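Local coordinates for protein glucosamine kinase (Streptacidiphilus jiangxiensis, PDB 6HWJ) that catalyses the magnesium- and ATP-dependent phosphorylation of D-glucosamine to D-glucosamine 6-phosphate, and to a lesser extent also acts on glucose, at residues 249-252 and 253-256; 265-268 and 269-273; 418-421 and 422-425. All coordinates share one frame; numbering follows the deposited sequence.

Contact 1: residues 249-252 and 253-256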
loop_
_atom_site.group_PDB
_atom_site.type_symbol
_atom_site.label_atom_id
_atom_site.label_comp_id
_atom_site.label_asym_id
_atom_site.label_seq_id
_atom_site.Cartn_x
_atom_site.Cartn_y
_atom_site.Cartn_z
ATOM N N TRP A 249 -12.239 0.605 -17.435
ATOM C CA TRP A 249 -10.897 1.180 -17.306
ATOM C C TRP A 249 -10.739 2.376 -18.241
ATOM O O TRP A 249 -10.228 3.432 -17.847
ATOM C CB TRP A 249 -9.821 0.145 -17.616
ATOM C CG TRP A 249 -9.781 -1.062 -16.715
ATOM C CD1 TRP A 249 -10.484 -1.253 -15.564
ATOM C CD2 TRP A 249 -8.984 -2.239 -16.898
ATOM N NE1 TRP A 249 -10.187 -2.485 -15.024
ATOM C CE2 TRP A 249 -9.269 -3.110 -15.827
ATOM C CE3 TRP A 249 -8.066 -2.646 -17.870
ATOM C CZ2 TRP A 249 -8.681 -4.359 -15.711
ATOM C CZ3 TRP A 249 -7.475 -3.887 -17.751
ATOM C CH2 TRP A 249 -7.774 -4.728 -16.670
ATOM N N GLY A 250 -11.167 2.217 -19.493
ATOM C CA GLY A 250 -11.006 3.288 -20.469
ATOM C C GLY A 250 -11.801 4.530 -20.120
ATOM O O GLY A 250 -11.312 5.654 -20.267
ATOM N N VAL A 251 -13.027 4.346 -19.631
ATOM C CA VAL A 251 -13.826 5.492 -19.205
ATOM C C VAL A 251 -13.118 6.240 -18.086
ATOM O O VAL A 251 -12.977 7.470 -18.127
ATOM C CB VAL A 251 -15.233 5.039 -18.770
ATOM C CG1 VAL A 251 -15.949 6.175 -18.042
ATOM C CG2 VAL A 251 -16.036 4.562 -19.977
ATOM N N ARG A 252 -12.674 5.506 -17.058
ATOM C CA ARG A 252 -11.976 6.136 -15.940
ATOM C C ARG A 252 -10.723 6.855 -16.422
ATOM O O ARG A 252 -10.444 7.993 -16.018
ATOM C CB ARG A 252 -11.640 5.078 -14.882
ATOM C CG ARG A 252 -10.571 5.486 -13.870
ATOM C CD ARG A 252 -11.125 6.294 -12.711
ATOM N NE ARG A 252 -11.692 5.435 -11.675
ATOM C CZ ARG A 252 -11.805 5.774 -10.392
ATOM N NH1 ARG A 252 -11.380 6.959 -9.969
ATOM N NH2 ARG A 252 -12.335 4.920 -9.528
ATOM N N MET A 253 -9.937 6.196 -17.276
ATOM C CA MET A 253 -8.672 6.785 -17.709
ATOM C C MET A 253 -8.900 8.001 -18.590
ATOM O O MET A 253 -8.180 9.000 -18.467
ATOM C CB MET A 253 -7.842 5.720 -18.422
ATOM C CG MET A 253 -7.422 4.582 -17.487
ATOM S SD MET A 253 -7.072 3.006 -18.290
ATOM C CE MET A 253 -5.432 3.318 -18.944
ATOM N N ARG A 254 -9.937 7.969 -19.445
ATOM C CA ARG A 254 -10.242 9.135 -20.267
ATOM C C ARG A 254 -10.757 10.294 -19.418
ATOM O O ARG A 254 -10.410 11.456 -19.672
ATOM C CB ARG A 254 -11.251 8.770 -21.354
ATOM C CG ARG A 254 -10.606 8.301 -22.656
ATOM C CD ARG A 254 -11.650 7.932 -23.746
ATOM N NE ARG A 254 -12.034 6.522 -23.658
ATOM C CZ ARG A 254 -13.203 6.081 -23.208
ATOM N NH1 ARG A 254 -14.149 6.931 -22.817
ATOM N NH2 ARG A 254 -13.437 4.780 -23.167
ATOM N N GLU A 255 -11.568 10.006 -18.397
ATOM C CA GLU A 255 -12.033 11.070 -17.514
ATOM C C GLU A 255 -10.865 11.739 -16.792
ATOM O O GLU A 255 -10.811 12.967 -16.689
ATOM C CB GLU A 255 -13.039 10.517 -16.506
ATOM C CG GLU A 255 -14.383 10.160 -17.136
ATOM C CD GLU A 255 -15.401 9.690 -16.120
ATOM O OE1 GLU A 255 -15.047 9.590 -14.925
ATOM O OE2 GLU A 255 -16.559 9.424 -16.519
ATOM N N GLU A 256 -9.921 10.945 -16.274
ATOM C CA GLU A 256 -8.758 11.530 -15.624
ATOM C C GLU A 256 -7.936 12.350 -16.610
ATOM O O GLU A 256 -7.450 13.445 -16.279
ATOM C CB GLU A 256 -7.909 10.430 -14.990
ATOM C CG GLU A 256 -8.609 9.683 -13.867
ATOM C CD GLU A 256 -7.820 8.477 -13.387
ATOM O OE1 GLU A 256 -6.906 8.035 -14.116
ATOM O OE2 GLU A 256 -8.113 7.967 -12.282
#

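Contact 2: residues 265-268 and 269-273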
loop_
_atom_site.group_PDB
_atom_site.type_symbol
_atom_site.label_atom_id
_atom_site.label_comp_id
_atom_site.label_asym_id
_atom_site.label_seq_id
_atom_site.Cartn_x
_atom_site.Cartn_y
_atom_site.Cartn_z
ATOM N N PRO A 265 -1.794 24.003 -16.097
ATOM C CA PRO A 265 -1.570 25.308 -16.721
ATOM C C PRO A 265 -0.250 25.369 -17.478
ATOM O O PRO A 265 0.566 24.455 -17.438
ATOM C CB PRO A 265 -1.553 26.253 -15.511
ATOM C CG PRO A 265 -0.902 25.412 -14.437
ATOM C CD PRO A 265 -1.347 23.984 -14.689
ATOM N N GLY A 266 -0.067 26.482 -18.189
ATOM C CA GLY A 266 1.234 26.795 -18.744
ATOM C C GLY A 266 1.681 25.874 -19.868
ATOM O O GLY A 266 0.884 25.172 -20.513
ATOM N N ALA A 267 3.004 25.886 -20.097
ATOM C CA ALA A 267 3.571 25.130 -21.214
ATOM C C ALA A 267 3.284 23.640 -21.065
ATOM O O ALA A 267 2.907 22.972 -22.036
ATOM C CB ALA A 267 5.072 25.379 -21.303
ATOM N N GLU A 268 3.446 23.101 -19.848
ATOM C CA GLU A 268 3.097 21.704 -19.606
ATOM C C GLU A 268 1.663 21.420 -20.039
ATOM O O GLU A 268 1.382 20.382 -20.638
ATOM C CB GLU A 268 3.297 21.358 -18.124
ATOM C CG GLU A 268 4.769 21.301 -17.690
ATOM C CD GLU A 268 5.372 22.674 -17.433
ATOM O OE1 GLU A 268 4.635 23.676 -17.460
ATOM O OE2 GLU A 268 6.592 22.747 -17.194
ATOM N N GLY A 269 0.742 22.345 -19.755
ATOM C CA GLY A 269 -0.637 22.151 -20.152
ATOM C C GLY A 269 -0.822 22.136 -21.653
ATOM O O GLY A 269 -1.633 21.363 -22.180
ATOM N N GLU A 270 -0.089 22.995 -22.364
ATOM C CA GLU A 270 -0.191 23.011 -23.817
ATOM C C GLU A 270 0.316 21.707 -24.422
ATOM O O GLU A 270 -0.302 21.166 -25.342
ATOM C CB GLU A 270 0.576 24.203 -24.390
ATOM C CG GLU A 270 0.016 25.558 -23.966
ATOM C CD GLU A 270 0.674 26.716 -24.698
ATOM O OE1 GLU A 270 0.869 26.614 -25.927
ATOM O OE2 GLU A 270 1.004 27.729 -24.043
ATOM N N ARG A 271 1.440 21.190 -23.927
ATOM C CA ARG A 271 1.966 19.935 -24.449
ATOM C C ARG A 271 1.035 18.772 -24.132
ATOM O O ARG A 271 0.795 17.917 -24.988
ATOM C CB ARG A 271 3.368 19.673 -23.882
ATOM C CG ARG A 271 4.441 20.551 -24.533
ATOM C CD ARG A 271 5.847 20.094 -24.187
ATOM N NE ARG A 271 6.183 20.365 -22.792
ATOM C CZ ARG A 271 6.657 21.527 -22.346
ATOM N NH1 ARG A 271 6.834 22.536 -23.172
ATOM N NH2 ARG A 271 6.958 21.676 -21.061
ATOM N N LEU A 272 0.523 18.706 -22.903
ATOM C CA LEU A 272 -0.441 17.662 -22.572
ATOM C C LEU A 272 -1.663 17.748 -23.485
ATOM O O LEU A 272 -2.145 16.730 -23.989
ATOM C CB LEU A 272 -0.864 17.771 -21.112
ATOM C CG LEU A 272 -1.962 16.801 -20.679
ATOM C CD1 LEU A 272 -1.532 15.369 -20.980
ATOM C CD2 LEU A 272 -2.281 16.959 -19.202
ATOM N N LYS A 273 -2.179 18.954 -23.698
ATOM C CA LYS A 273 -3.339 19.110 -24.581
ATOM C C LYS A 273 -3.022 18.608 -25.980
ATOM O O LYS A 273 -3.887 18.026 -26.641
ATOM C CB LYS A 273 -3.782 20.572 -24.614
ATOM C CG LYS A 273 -5.058 20.819 -25.407
ATOM C CD LYS A 273 -5.468 22.287 -25.357
ATOM C CE LYS A 273 -6.347 22.599 -24.152
ATOM N NZ LYS A 273 -7.743 22.105 -24.328
#

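Contact 3: residues 418-421 and 422-425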
loop_
_atom_site.group_PDB
_atom_site.type_symbol
_atom_site.label_atom_id
_atom_site.label_comp_id
_atom_site.label_asym_id
_atom_site.label_seq_id
_atom_site.Cartn_x
_atom_site.Cartn_y
_atom_site.Cartn_z
ATOM N N PRO A 418 1.817 22.238 -7.208
ATOM C CA PRO A 418 1.690 22.633 -8.619
ATOM C C PRO A 418 2.933 22.420 -9.470
ATOM O O PRO A 418 2.796 22.095 -10.656
ATOM C CB PRO A 418 1.329 24.124 -8.520
ATOM C CG PRO A 418 0.573 24.222 -7.214
ATOM C CD PRO A 418 1.281 23.263 -6.292
ATOM N N HIS A 419 4.139 22.617 -8.926
ATOM C CA HIS A 419 5.322 22.558 -9.776
ATOM C C HIS A 419 5.657 21.135 -10.198
ATOM O O HIS A 419 6.434 20.953 -11.136
ATOM C CB HIS A 419 6.519 23.196 -9.082
ATOM C CG HIS A 419 7.210 22.302 -8.116
ATOM N ND1 HIS A 419 6.965 22.336 -6.764
ATOM C CD2 HIS A 419 8.139 21.339 -8.309
ATOM C CE1 HIS A 419 7.712 21.434 -6.163
ATOM N NE2 HIS A 419 8.430 20.813 -7.079
ATOM N N TRP A 420 5.062 20.136 -9.557
ATOM C CA TRP A 420 5.336 18.733 -9.850
ATOM C C TRP A 420 4.966 18.347 -11.272
ATOM O O TRP A 420 5.341 17.254 -11.697
ATOM C CB TRP A 420 4.582 17.874 -8.816
ATOM C CG TRP A 420 4.804 16.421 -8.900
ATOM C CD1 TRP A 420 3.934 15.487 -9.406
ATOM C CD2 TRP A 420 5.965 15.690 -8.454
ATOM N NE1 TRP A 420 4.501 14.221 -9.323
ATOM C CE2 TRP A 420 5.734 14.323 -8.732
ATOM C CE3 TRP A 420 7.170 16.064 -7.838
ATOM C CZ2 TRP A 420 6.664 13.325 -8.421
ATOM C CZ3 TRP A 420 8.107 15.069 -7.544
ATOM C CH2 TRP A 420 7.841 13.716 -7.838
ATOM N N VAL A 421 4.257 19.204 -12.017
ATOM C CA VAL A 421 3.925 18.898 -13.391
ATOM C C VAL A 421 5.154 18.586 -14.237
ATOM O O VAL A 421 5.012 17.978 -15.305
ATOM C CB VAL A 421 3.118 20.045 -14.061
ATOM C CG1 VAL A 421 1.767 20.231 -13.375
ATOM C CG2 VAL A 421 3.914 21.356 -14.055
ATOM N N TYR A 422 6.363 18.995 -13.803
ATOM C CA TYR A 422 7.542 18.733 -14.621
ATOM C C TYR A 422 7.831 17.236 -14.729
ATOM O O TYR A 422 8.402 16.794 -15.728
ATOM C CB TYR A 422 8.793 19.444 -14.084
ATOM C CG TYR A 422 9.408 18.799 -12.877
ATOM C CD1 TYR A 422 8.973 19.114 -11.589
ATOM C CD2 TYR A 422 10.445 17.872 -13.013
ATOM C CE1 TYR A 422 9.548 18.524 -10.479
ATOM C CE2 TYR A 422 11.019 17.283 -11.929
ATOM C CZ TYR A 422 10.581 17.611 -10.655
ATOM O OH TYR A 422 11.167 17.008 -9.568
ATOM N N VAL A 423 7.445 16.457 -13.724
ATOM C CA VAL A 423 7.744 15.027 -13.684
ATOM C C VAL A 423 7.013 14.328 -14.827
ATOM O O VAL A 423 7.674 13.716 -15.683
ATOM C CB VAL A 423 7.405 14.434 -12.308
ATOM C CG1 VAL A 423 7.610 12.920 -12.281
ATOM C CG2 VAL A 423 8.289 15.073 -11.236
ATOM N N PRO A 424 5.677 14.381 -14.916
ATOM C CA PRO A 424 5.024 13.718 -16.060
ATOM C C PRO A 424 5.350 14.369 -17.385
ATOM O O PRO A 424 5.380 13.681 -18.412
ATOM C CB PRO A 424 3.524 13.810 -15.723
ATOM C CG PRO A 424 3.415 14.987 -14.799
ATOM C CD PRO A 424 4.687 14.933 -13.964
ATOM N N ASP A 425 5.591 15.688 -17.406
ATOM C CA ASP A 425 5.960 16.345 -18.646
ATOM C C ASP A 425 7.242 15.743 -19.219
ATOM O O ASP A 425 7.301 15.388 -20.405
ATOM C CB ASP A 425 6.119 17.846 -18.415
ATOM C CG ASP A 425 6.497 18.594 -19.686
ATOM O OD1 ASP A 425 5.712 18.562 -20.647
ATOM O OD2 ASP A 425 7.591 19.215 -19.710
#

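Contact 1: residues 249-252 and 253-256
Met253 folds back along its helix onto Trp249, and this belongs to the close-packed part of the contact. With CG beside the backbone N (chi1 -65°), the thioether runs toward the preceding turn, where Met253 SD lies 4.0 Å from CB of Trp249. The same sulfur comes to 3.2 Å from Trp249 O, a carbonyl already engaged by Met253 N at 2.8 Å. Only the root of Trp249 takes part, because its indole leads off to Thr292 and Leu397 and donates from NE1 to a bound bis-tris molecule, probably from the crystallisation liquor. Met253 itself is buried against Tyr283, Leu286 and Ala404. Arg254, which also touches Tyr283, packs just as closely: its guanidinium lies flat over the backbone of buried Gly250, whose O sits 3.4 Å above the centre of the group. With no side chain at Gly250, the peptide can be approached this closely; Arg254 NH2 is 3.5 Å from Gly250 C.

On the solvent side the pairs are looser. Val251 and Glu255 run alongside one another, Val251 CG1 meeting Glu255 OE2 at 3.6 Å. Arg252 meets Glu256 through its aliphatic part: Glu256 OE2 is 3.5 Å from Arg252 CD. Bends at chi2 and chi3 carry the guanidinium past the carboxylate, leaving Arg252 NH1 4.1 Å from Glu256 OE2 and the two planes 64° apart. At that separation the opposite charges probably attract, but the pair is beyond a salt bridge; Glu256 OE2 also has a long, weak ion pair with Arg408 NH2.

Four successive i to i+4 backbone bonds, from the carbonyls of 249-252 to the amides of 253-256, identify regular alpha-helix. Its apolar face turned to neighbouring helices and its charged face turned outward are those of an amphipathic helix, here helix 243-263.

Contact 2: residues 265-268 and 269-273
Arg271 turns one face of its guanidinium to the preceding turn, with Ala267 O 4.0 Å above the plane and over its centre. A bend at chi3 (-71°) brings the otherwise extended chain back across the helix, so that Arg271 NH1 also reaches CB of Ala267 at 3.8 Å. The strongest polar partner of the group is not in this turn: NE forms a salt bridge to Asp425 OD1, which probably helps hold the orientation of the group.

Glu268 runs beside Arg271, pointing the same way, but the two do not join as an ion pair. Glu268 OE2 remains 4.0 Å from Arg271 NH2, and carboxylate and guanidinium are turned 72° against each other. The charges probably still attract. On its apolar part Glu268 also touches Val421, so it packs between this helix and residues 418-425.

The backbone shows how the helix gets under way. Gly269 N bonds to Pro265 O at 3.1 Å, but from well above the carbonyl plane (58° out of it), not from a lone-pair direction. The i to i+4 pattern is regular from the very next bond, Glu270 N to Gly266 O at 3.0 Å in the carbonyl plane, and continues through Leu272 N to Glu268 O at 2.9 Å. Gly266 takes a positive phi, a conformation easily adopted by glycine, where the chain changes course. Glu270, an exposed residue, keeps its CG 3.6 Å from Gly266 O.

Leu272 points to the inner side, packing on Ala260, Val261 and Val264. Leu272, early in helix 266-284, thus meets residues late in helix 243-263, while Tyr283, late in 266-284, meets Met253 further back. The two helices are therefore antiparallel, and residues 265-273 lead into and begin the second arm of an alpha-helical hairpin.

Contact 3: residues 418-421 and 422-425
The backbone tightens into a 3-10 turn and then relaxes into an alpha-helix: Tyr422 N bonds weakly to His419 O at 3.3 Å and Val423 N to Trp420 O at 3.0 Å, both i to i+3, before Asp425 N donates to Val421 O at 3.2 Å in the i to i+4 manner. Pro424, which has no amide hydrogen, fits its CD against Trp420 O.

Trp420 carries the side-chain contact. With CG anti to the backbone N (chi1 -176°), the Trp420 indole reaches forward along the chain, its face against Val423, whose CG2 stands 3.4 Å above the centroid of the six-membered ring. This methyl is 1° off the ring normal, a CH-pi contact squarely over the face.

Residues 418-420 belong to the motif inferred to determine substrate specificity, and the indole has a direct link to the sugar site: Trp420 NE1 is hydrogen-bonded to OE1 of Glu409, a D-glucosamine-binding residue. Val423 thus backs a second-shell residue that probably helps orient Glu409. Tyr412 meets the indole edge-to-face.

Tyr422 approaches Trp420 obliquely, with centroids 5.9 Å apart and planes at 71°. Its CG lies between the backbone N and the carbonyl carbon, which brings the ring back over the 3-10 turn. There Tyr422 CD1 meets His419 O at 3.2 Å, the oxygen lying in plane at the ring edge. His419 runs alongside, its CD2 being 3.8 Å from Tyr422 CE1, and Phe355 of helix 335-356 stacks on the tyrosine.

In the fold
Following the chain, contact 1 lies within helix 243-263, contact 2 at the beginning of helix 266-284, and contact 3 where the loop after helix 398-416 enters helix 422-431. Each is local, so none closes a long loop; they follow in series without nesting or crossing. Contacts 1 and 2 sit on successive helices, their nearest atoms about 7 Å apart. Contacts 2 and 3 touch although some 145 residues separate them: the salt bridge from Arg271 NE to Asp425 OD1 measures 2.8 Å, and Glu268 CG packs on Asp425 CB. This joins the C-terminal helix to helix 266-284. Contact 1 approaches helix 398-416 through Met253 and Ala404.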